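Local coordinates for SusD superfamily protein (Bacteroides vulgatus ATCC 8482, PDB 3JQ0) that probably binds glycans or other nutrients at the outer membrane as a member of the SusD family, at residues Ala21-Leu33 with Ile69-Gln81. Sequence-based numbering, arbitrary orientation.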
loop_
_atom_site.group_PDB
_atom_site.type_symbol
_atom_site.label_atom_id
_atom_site.label_comp_id
_atom_site.label_asym_id
_atom_site.label_seq_id
_atom_site.Cartn_x
_atom_site.Cartn_y
_atom_site.Cartn_z
ATOM N N ALA A 21 1.430 12.593 -12.226
ATOM C CA ALA A 21 -0.004 12.812 -12.046
ATOM C C ALA A 21 -0.807 11.621 -12.525
ATOM O O ALA A 21 -1.791 11.224 -11.878
ATOM C CB ALA A 21 -0.445 14.119 -12.755
ATOM N N LEU A 22 -0.398 10.968 -13.625
ATOM C CA LEU A 22 -1.052 9.743 -14.054
ATOM C C LEU A 22 -0.933 8.635 -13.024
ATOM O O LEU A 22 -1.892 7.907 -12.749
ATOM C CB LEU A 22 -0.524 9.280 -15.393
ATOM C CG LEU A 22 -0.853 10.137 -16.628
ATOM C CD1 LEU A 22 -0.064 9.634 -17.841
ATOM C CD2 LEU A 22 -2.384 10.143 -16.899
ATOM N N LEU A 23 0.232 8.523 -12.421
ATOM C CA LEU A 23 0.431 7.511 -11.390
ATOM C C LEU A 23 -0.479 7.808 -10.195
ATOM O O LEU A 23 -1.086 6.912 -9.627
ATOM C CB LEU A 23 1.879 7.505 -10.961
ATOM C CG LEU A 23 2.454 6.314 -10.381
ATOM C CD1 LEU A 23 2.394 5.208 -11.403
ATOM C CD2 LEU A 23 3.934 6.609 -10.064
ATOM N N ARG A 24 -0.572 9.092 -9.819
ATOM C CA ARG A 24 -1.417 9.486 -8.721
ATOM C C ARG A 24 -2.893 9.087 -8.925
ATOM O O ARG A 24 -3.597 8.655 -8.001
ATOM C CB ARG A 24 -1.330 10.998 -8.493
ATOM C CG ARG A 24 -2.357 11.544 -7.536
ATOM C CD ARG A 24 -2.080 12.978 -7.172
ATOM N NE ARG A 24 -2.266 13.855 -8.321
ATOM C CZ ARG A 24 -1.751 15.061 -8.426
ATOM N NH1 ARG A 24 -1.089 15.643 -7.449
ATOM N NH2 ARG A 24 -1.970 15.737 -9.550
ATOM N N GLU A 25 -3.358 9.167 -10.167
ATOM C CA GLU A 25 -4.736 8.752 -10.432
ATOM C C GLU A 25 -4.976 7.300 -10.115
ATOM O O GLU A 25 -6.131 6.918 -9.864
ATOM C CB GLU A 25 -5.111 8.975 -11.893
ATOM C CG GLU A 25 -5.074 10.417 -12.355
ATOM C CD GLU A 25 -5.621 10.557 -13.730
ATOM O OE1 GLU A 25 -5.098 9.907 -14.684
ATOM O OE2 GLU A 25 -6.641 11.251 -13.919
ATOM N N LYS A 26 -3.941 6.472 -10.129
ATOM C CA LYS A 26 -4.038 5.043 -9.830
ATOM C C LYS A 26 -3.834 4.680 -8.363
ATOM O O LYS A 26 -3.849 3.509 -8.036
ATOM C CB LYS A 26 -3.074 4.243 -10.703
ATOM C CG LYS A 26 -3.737 3.910 -12.090
ATOM C CD LYS A 26 -4.575 4.949 -12.711
ATOM C CE LYS A 26 -5.340 4.537 -13.926
ATOM N NZ LYS A 26 -5.878 5.694 -14.671
ATOM N N SER A 27 -3.700 5.682 -7.511
ATOM C CA SER A 27 -3.524 5.460 -6.053
ATOM C C SER A 27 -4.554 4.505 -5.508
ATOM O O SER A 27 -4.219 3.564 -4.774
ATOM C CB SER A 27 -3.785 6.835 -5.320
ATOM O OG SER A 27 -2.850 7.792 -5.500
ATOM N N TYR A 28 -5.818 4.796 -5.801
ATOM C CA TYR A 28 -6.901 3.971 -5.324
ATOM C C TYR A 28 -6.754 2.525 -5.826
ATOM O O TYR A 28 -6.878 1.568 -5.054
ATOM C CB TYR A 28 -8.239 4.593 -5.731
ATOM C CG TYR A 28 -9.440 3.785 -5.313
ATOM C CD1 TYR A 28 -9.602 3.347 -4.035
ATOM C CD2 TYR A 28 -10.441 3.510 -6.234
ATOM C CE1 TYR A 28 -10.738 2.629 -3.656
ATOM C CE2 TYR A 28 -11.558 2.820 -5.900
ATOM C CZ TYR A 28 -11.709 2.354 -4.589
ATOM O OH TYR A 28 -12.845 1.653 -4.233
ATOM N N ASN A 29 -6.497 2.362 -7.134
ATOM C CA ASN A 29 -6.272 1.013 -7.653
ATOM C C ASN A 29 -5.110 0.311 -6.983
ATOM O O ASN A 29 -5.195 -0.899 -6.747
ATOM C CB ASN A 29 -6.081 1.034 -9.152
ATOM C CG ASN A 29 -7.353 1.187 -9.932
ATOM O OD1 ASN A 29 -8.443 1.109 -9.396
ATOM N ND2 ASN A 29 -7.201 1.379 -11.246
ATOM N N PHE A 30 -4.035 1.005 -6.639
ATOM C CA PHE A 30 -2.923 0.346 -5.939
ATOM C C PHE A 30 -3.389 -0.170 -4.598
ATOM O O PHE A 30 -2.990 -1.256 -4.175
ATOM C CB PHE A 30 -1.714 1.294 -5.771
ATOM C CG PHE A 30 -1.145 1.825 -7.061
ATOM C CD1 PHE A 30 -1.150 1.076 -8.256
ATOM C CD2 PHE A 30 -0.574 3.091 -7.109
ATOM C CE1 PHE A 30 -0.638 1.603 -9.435
ATOM C CE2 PHE A 30 -0.057 3.609 -8.291
ATOM C CZ PHE A 30 -0.115 2.873 -9.458
ATOM N N PHE A 31 -4.198 0.607 -3.869
ATOM C CA PHE A 31 -4.820 0.131 -2.649
ATOM C C PHE A 31 -5.639 -1.127 -2.884
ATOM O O PHE A 31 -5.495 -2.123 -2.179
ATOM C CB PHE A 31 -5.647 1.231 -1.994
ATOM C CG PHE A 31 -6.589 0.749 -0.932
ATOM C CD1 PHE A 31 -6.126 0.337 0.322
ATOM C CD2 PHE A 31 -7.946 0.651 -1.223
ATOM C CE1 PHE A 31 -7.062 -0.112 1.265
ATOM C CE2 PHE A 31 -8.853 0.199 -0.283
ATOM C CZ PHE A 31 -8.401 -0.188 0.955
ATOM N N LEU A 32 -6.536 -1.068 -3.874
ATOM C CA LEU A 32 -7.421 -2.190 -4.120
ATOM C C LEU A 32 -6.672 -3.464 -4.478
ATOM O O LEU A 32 -7.072 -4.567 -4.070
ATOM C CB LEU A 32 -8.421 -1.876 -5.245
ATOM C CG LEU A 32 -9.489 -0.789 -4.973
ATOM C CD1 LEU A 32 -10.341 -0.632 -6.251
ATOM C CD2 LEU A 32 -10.306 -1.081 -3.733
ATOM N N LEU A 33 -5.616 -3.327 -5.282
ATOM C CA LEU A 33 -4.850 -4.481 -5.686
ATOM C C LEU A 33 -4.070 -5.064 -4.521
ATOM O O LEU A 33 -3.873 -6.294 -4.471
ATOM C CB LEU A 33 -3.857 -4.086 -6.807
ATOM C CG LEU A 33 -4.512 -3.769 -8.153
ATOM C CD1 LEU A 33 -3.453 -3.245 -9.107
ATOM C CD2 LEU A 33 -5.195 -4.993 -8.733
ATOM N N ILE A 69 -11.659 -4.724 -10.867
ATOM C CA ILE A 69 -10.988 -3.659 -11.599
ATOM C C ILE A 69 -10.878 -4.101 -13.050
ATOM O O ILE A 69 -10.333 -5.167 -13.320
ATOM C CB ILE A 69 -9.563 -3.382 -11.031
ATOM C CG1 ILE A 69 -9.617 -2.998 -9.534
ATOM C CG2 ILE A 69 -8.862 -2.347 -11.906
ATOM C CD1 ILE A 69 -8.235 -2.848 -8.935
ATOM N N SER A 70 -11.411 -3.279 -13.951
ATOM C CA SER A 70 -11.367 -3.508 -15.390
ATOM C C SER A 70 -10.079 -3.037 -16.037
ATOM O O SER A 70 -9.392 -2.146 -15.539
ATOM C CB SER A 70 -12.549 -2.808 -16.094
ATOM O OG SER A 70 -13.739 -3.545 -15.917
ATOM N N ASN A 71 -9.798 -3.612 -17.207
ATOM C CA ASN A 71 -8.779 -3.085 -18.120
ATOM C C ASN A 71 -7.441 -2.829 -17.492
ATOM O O ASN A 71 -6.842 -1.760 -17.665
ATOM C CB ASN A 71 -9.282 -1.817 -18.848
ATOM C CG ASN A 71 -8.441 -1.460 -20.094
ATOM O OD1 ASN A 71 -7.880 -2.357 -20.732
ATOM N ND2 ASN A 71 -8.359 -0.204 -20.436
ATOM N N TYR A 72 -6.985 -3.788 -16.713
ATOM C CA TYR A 72 -5.641 -3.720 -16.119
ATOM C C TYR A 72 -5.465 -2.439 -15.300
ATOM O O TYR A 72 -4.364 -1.872 -15.232
ATOM C CB TYR A 72 -4.552 -3.881 -17.188
ATOM C CG TYR A 72 -4.611 -5.202 -17.909
ATOM C CD1 TYR A 72 -4.254 -6.398 -17.299
ATOM C CD2 TYR A 72 -5.128 -5.261 -19.222
ATOM C CE1 TYR A 72 -4.290 -7.595 -17.989
ATOM C CE2 TYR A 72 -5.139 -6.471 -19.926
ATOM C CZ TYR A 72 -4.713 -7.623 -19.305
ATOM O OH TYR A 72 -4.681 -8.782 -20.045
ATOM N N GLY A 73 -6.528 -1.994 -14.655
ATOM C CA GLY A 73 -6.446 -0.790 -13.849
ATOM C C GLY A 73 -6.120 0.470 -14.616
ATOM O O GLY A 73 -5.648 1.423 -14.012
ATOM N N ASP A 74 -6.352 0.474 -15.930
ATOM C CA ASP A 74 -6.032 1.559 -16.803
ATOM C C ASP A 74 -4.526 1.886 -16.819
ATOM O O ASP A 74 -4.122 3.004 -17.102
ATOM C CB ASP A 74 -6.894 2.750 -16.425
ATOM C CG ASP A 74 -6.928 3.754 -17.480
ATOM O OD1 ASP A 74 -6.907 3.398 -18.683
ATOM O OD2 ASP A 74 -6.926 4.944 -17.106
HETATM N N MSE A 75 -3.697 0.894 -16.522
HETATM C CA MSE A 75 -2.241 1.145 -16.450
HETATM C C MSE A 75 -1.533 1.264 -17.787
HETATM O O MSE A 75 -0.515 1.943 -17.878
HETATM C CB MSE A 75 -1.585 0.126 -15.542
HETATM C CG MSE A 75 -1.931 0.321 -14.086
HETATM SE SE MSE A 75 -0.941 -0.928 -12.941
HETATM C CE MSE A 75 -2.321 -2.144 -12.531
ATOM N N TYR A 76 -2.087 0.654 -18.836
ATOM C CA TYR A 76 -1.382 0.664 -20.115
ATOM C C TYR A 76 -1.285 2.042 -20.748
ATOM O O TYR A 76 -0.303 2.370 -21.399
ATOM C CB TYR A 76 -1.937 -0.326 -21.111
ATOM C CG TYR A 76 -1.413 -1.719 -20.836
ATOM C CD1 TYR A 76 -0.162 -2.098 -21.282
ATOM C CD2 TYR A 76 -2.118 -2.642 -20.099
ATOM C CE1 TYR A 76 0.371 -3.373 -21.027
ATOM C CE2 TYR A 76 -1.598 -3.918 -19.810
ATOM C CZ TYR A 76 -0.376 -4.285 -20.284
ATOM O OH TYR A 76 0.087 -5.537 -20.016
ATOM N N LYS A 77 -2.266 2.903 -20.555
ATOM C CA LYS A 77 -2.115 4.237 -21.183
ATOM C C LYS A 77 -1.073 5.055 -20.405
ATOM O O LYS A 77 -0.482 5.956 -20.977
ATOM C CB LYS A 77 -3.424 4.960 -21.429
ATOM C CG LYS A 77 -4.151 5.390 -20.192
ATOM C CD LYS A 77 -5.383 6.196 -20.662
ATOM C CE LYS A 77 -6.415 6.550 -19.632
ATOM N NZ LYS A 77 -5.817 7.412 -18.601
ATOM N N ILE A 78 -0.811 4.729 -19.109
ATOM C CA ILE A 78 0.332 5.335 -18.412
ATOM C C ILE A 78 1.640 4.827 -18.970
ATOM O O ILE A 78 2.545 5.592 -19.271
ATOM C CB ILE A 78 0.298 5.115 -16.864
ATOM C CG1 ILE A 78 -1.111 5.349 -16.283
ATOM C CG2 ILE A 78 1.366 5.907 -16.178
ATOM C CD1 ILE A 78 -1.230 5.049 -14.816
ATOM N N ILE A 79 1.714 3.519 -19.126
ATOM C CA ILE A 79 2.891 2.870 -19.694
ATOM C C ILE A 79 3.236 3.487 -21.060
ATOM O O ILE A 79 4.404 3.780 -21.352
ATOM C CB ILE A 79 2.705 1.330 -19.735
ATOM C CG1 ILE A 79 2.718 0.774 -18.300
ATOM C CG2 ILE A 79 3.794 0.653 -20.584
ATOM C CD1 ILE A 79 2.163 -0.650 -18.186
ATOM N N ASN A 80 2.222 3.703 -21.897
ATOM C CA ASN A 80 2.422 4.334 -23.210
ATOM C C ASN A 80 3.135 5.664 -23.056
ATOM O O ASN A 80 4.115 5.953 -23.762
ATOM C CB ASN A 80 1.058 4.505 -23.888
ATOM C CG ASN A 80 1.123 5.038 -25.345
ATOM O OD1 ASN A 80 2.112 5.624 -25.820
ATOM N ND2 ASN A 80 -0.003 4.861 -26.035
ATOM N N GLN A 81 2.643 6.511 -22.143
ATOM C CA GLN A 81 3.284 7.806 -21.945
ATOM C C GLN A 81 4.705 7.690 -21.383
ATOM O O GLN A 81 5.586 8.435 -21.760
ATOM C CB GLN A 81 2.404 8.717 -21.049
ATOM C CG GLN A 81 0.974 8.962 -21.610
ATOM C CD GLN A 81 0.975 9.593 -22.923
ATOM O OE1 GLN A 81 1.547 10.664 -23.072
ATOM N NE2 GLN A 81 0.304 8.964 -23.910
HETATM O O HOH W 1 -4.585 5.804 -16.761
#
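Ile78 is the bump on the 75-81 helix that fits the notch between Leu22 and Lys26, where helix 21-25 ends. Its CD1 sits 3.6 Å from Leu22 O and rests against CG of Lys26, while CG2 packs on Leu22 CB. One turn after Ile78, Gln81 lays CG against Leu22 CD1. The Lys26 chain runs antiparallel alongside Ile78; a kink at chi2 (39°) swings its end across Gly73 O to Asp74. There NZ makes a salt bridge of 2.8 Å to Asp74 OD2, approaching on the anti side and somewhat out of the carboxylate plane. In the conformers described, Lys77 NZ pairs with the same OD2 at 3.1 Å, so the carboxylate probably offsets two close ammonium groups. Shortening Lys26 to an alanine is likely to remove the methylene chain that lies beside Ile78 CD1 and leave Asp74 with Lys77 as its partner in this network. Beyond the bend, Asn29 faces Gly73, where the lack of a side chain lets Asn29 ND2 come close and form a weak hydrogen bond to Gly73 O (3.2 Å). Ile69 then plugs the hollow between Leu32 and Leu33, its CD1 3.7 Å from Leu33 CD2. Selenomethionine Met75 meets Leu33 tip to tip, CE to CD1, and sets SE near the edge of the Phe30 ring; that ring separately stacks with His117 of helix 97-122. The short axes of 21-25 and 75-81 run antiparallel (167°), 10.2 Å apart, an antiparallel helix pairing consistent with the helical, TPR-related framework of SusD-family proteins.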